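Local coordinates for protein-glutamine gamma-glutamyltransferase (Pseudomonas aeruginosa PAO1, PDB 6G49) that shows transglutaminase activity in vitro, cross-linking protein glutamine to lysine side chains, and is critical for bacterial viability, possibly through a cell-wall function, at residues Q118-A123 with D139-R144. Numbering follows the deposited sequence. Where two conformers were deposited one is given.
With PO4 (phosphate ion), chain F.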
# COMPACT_ATOMS: atom_id res chain seq x y z
N GLN A 118 0.88 17.53 1.28
CA GLN A 118 -0.12 16.70 0.70
C GLN A 118 -1.31 16.57 1.65
O GLN A 118 -1.17 16.73 2.88
CB GLN A 118 0.41 15.31 0.30
CG GLN A 118 1.56 15.32 -0.69
CD GLN A 118 1.11 15.72 -2.08
OE1 GLN A 118 -0.07 15.98 -2.35
NE2 GLN A 118 2.06 15.65 -3.01
N PRO A 119 -2.52 16.30 1.16
CA PRO A 119 -3.70 16.24 2.02
C PRO A 119 -4.11 14.89 2.59
O PRO A 119 -5.27 14.57 2.57
CB PRO A 119 -4.78 16.73 1.04
CG PRO A 119 -4.42 16.14 -0.29
CD PRO A 119 -2.90 16.17 -0.28
N TRP A 120 -3.14 14.02 2.95
CA TRP A 120 -3.36 12.67 3.42
C TRP A 120 -2.87 12.57 4.86
O TRP A 120 -1.73 13.02 5.11
CB TRP A 120 -2.63 11.64 2.54
CG TRP A 120 -2.89 11.94 1.09
CD1 TRP A 120 -4.11 12.18 0.52
CD2 TRP A 120 -1.92 12.04 0.02
NE1 TRP A 120 -3.96 12.45 -0.81
CE2 TRP A 120 -2.63 12.38 -1.15
CE3 TRP A 120 -0.53 11.88 -0.07
CZ2 TRP A 120 -2.01 12.58 -2.38
CZ3 TRP A 120 0.10 12.12 -1.27
CH2 TRP A 120 -0.63 12.46 -2.42
N LEU A 121 -3.68 12.02 5.75
CA LEU A 121 -3.19 11.69 7.09
C LEU A 121 -2.83 10.21 7.09
O LEU A 121 -3.53 9.35 6.52
CB LEU A 121 -4.27 11.99 8.12
CG LEU A 121 -4.74 13.45 8.24
CD1 LEU A 121 -5.49 13.65 9.55
CD2 LEU A 121 -3.64 14.44 8.07
N PHE A 122 -1.74 9.90 7.77
CA PHE A 122 -1.26 8.54 7.84
C PHE A 122 -1.96 7.80 8.99
O PHE A 122 -2.06 8.34 10.11
CB PHE A 122 0.24 8.53 8.06
CG PHE A 122 1.00 9.45 7.15
CD1 PHE A 122 0.85 9.36 5.78
CD2 PHE A 122 1.79 10.49 7.66
CE1 PHE A 122 1.46 10.27 4.95
CE2 PHE A 122 2.49 11.30 6.80
CZ PHE A 122 2.34 11.19 5.44
N ALA A 123 -2.38 6.56 8.77
CA ALA A 123 -3.03 5.80 9.83
C ALA A 123 -3.12 4.34 9.43
O ALA A 123 -3.26 4.02 8.24
CB ALA A 123 -4.43 6.33 10.07
N ASP A 139 -11.78 4.76 -0.83
CA ASP A 139 -10.67 3.82 -0.93
C ASP A 139 -9.97 3.64 0.44
O ASP A 139 -8.79 3.19 0.49
CB ASP A 139 -9.69 4.27 -2.00
CG ASP A 139 -8.93 5.53 -1.64
OD1 ASP A 139 -9.46 6.28 -0.74
OD2 ASP A 139 -7.88 5.82 -2.27
N PHE A 140 -10.65 4.07 1.53
CA PHE A 140 -10.22 3.85 2.91
C PHE A 140 -8.93 4.62 3.21
O PHE A 140 -8.19 4.20 4.07
CB PHE A 140 -10.04 2.36 3.20
CG PHE A 140 -11.31 1.57 2.99
CD1 PHE A 140 -12.29 1.57 3.95
CD2 PHE A 140 -11.58 0.94 1.78
CE1 PHE A 140 -13.52 0.96 3.74
CE2 PHE A 140 -12.80 0.33 1.57
CZ PHE A 140 -13.76 0.33 2.55
N HIS A 141 -8.70 5.75 2.57
CA HIS A 141 -7.63 6.65 2.99
C HIS A 141 -8.27 7.93 3.52
O HIS A 141 -9.38 8.27 3.17
CB HIS A 141 -6.66 6.92 1.83
CG HIS A 141 -6.94 8.15 1.05
ND1 HIS A 141 -7.89 8.17 0.06
CD2 HIS A 141 -6.38 9.38 1.04
CE1 HIS A 141 -7.93 9.38 -0.48
NE2 HIS A 141 -7.02 10.16 0.11
N LEU A 142 -7.51 8.62 4.37
CA LEU A 142 -7.93 9.85 5.02
C LEU A 142 -7.50 11.07 4.19
O LEU A 142 -6.32 11.29 3.99
CB LEU A 142 -7.25 9.88 6.41
CG LEU A 142 -7.65 8.80 7.40
CD1 LEU A 142 -6.71 8.84 8.58
CD2 LEU A 142 -9.08 8.99 7.85
N GLN A 143 -8.47 11.83 3.70
CA GLN A 143 -8.24 12.99 2.87
C GLN A 143 -8.61 14.22 3.71
O GLN A 143 -9.78 14.35 4.14
CB GLN A 143 -9.06 12.94 1.58
CG GLN A 143 -8.75 14.10 0.60
CD GLN A 143 -7.65 13.81 -0.43
OE1 GLN A 143 -6.99 12.75 -0.49
NE2 GLN A 143 -7.40 14.79 -1.31
N ARG A 144 -7.65 15.11 3.87
CA ARG A 144 -7.82 16.40 4.54
C ARG A 144 -8.24 17.45 3.50
O ARG A 144 -7.93 17.34 2.34
CB ARG A 144 -6.50 16.79 5.18
CG ARG A 144 -6.60 17.90 6.22
CD ARG A 144 -5.26 18.01 6.93
NE ARG A 144 -5.22 19.08 7.94
CZ ARG A 144 -4.62 20.25 7.78
NH1 ARG A 144 -4.03 20.57 6.65
NH2 ARG A 144 -4.54 21.08 8.80
P PO4 F . -2.44 23.85 7.29
O1 PO4 F . -3.19 24.03 5.97
O2 PO4 F . -1.47 22.68 7.30
O3 PO4 F . -1.51 25.02 7.57
O4 PO4 F . -3.56 23.79 8.34
O HOH W 1 -5.15 14.08 -3.07
O HOH W 2 -4.86 7.58 4.93
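W120 and Q143 face each other as an antiparallel non-hydrogen-bonded pair, flanked by two backbone bonds: a straight one from R144 N to P119 O (2.8 Å) and a longer one from L121 N to L142 O (3.3 Å). Past this short pairing the chains part, and water 2 bridges L121 O and L142 N, accepting from the latter. On the face bearing W120 and Q143, the indole and the amide lie side by side, their planes 54° apart. Q143 leaves with CG anti to its backbone N (chi1 -175°) and bends at chi2, which lays its amide alongside the indole edge and the proline ring: OE1 comes within 3.1 Å of W120 NE1 near the ring plane, and NE2 lies 3.4 Å from P119 CG. Water 1 accepts from both W120 NE1 and Q143 NE2. OE1 is held by H141, whose NE2 donates at 2.7 Å onto a lone pair in the carbonyl plane. ND1 of the same imidazole donates to the syn lone pair of D139 OD1 (2.6 Å), which lies 1° out of the H141 ring plane. With both nitrogens donating, H141 is probably protonated, favoured by the carboxylate, whose OD2 is bonded to T77. On the other face, L142 CD1 packs against A123 CB (3.7 Å) and L121 CB, near L152 and T134. R144 runs extended past L121 CD2 to a phosphate ion, probably from the crystallisation liquor, with NH2 donating to its O4. The arrangement is a short antiparallel pairing inside a sheet, 142-144 lying between 120-124 and 134-136, both segments in the periplasmic TgpA N-terminal family region; through 72-81 the sheet continues to strands of the transglutaminase-like part. The contact lies away from the active site inferred by similarity (C243, H287, D303).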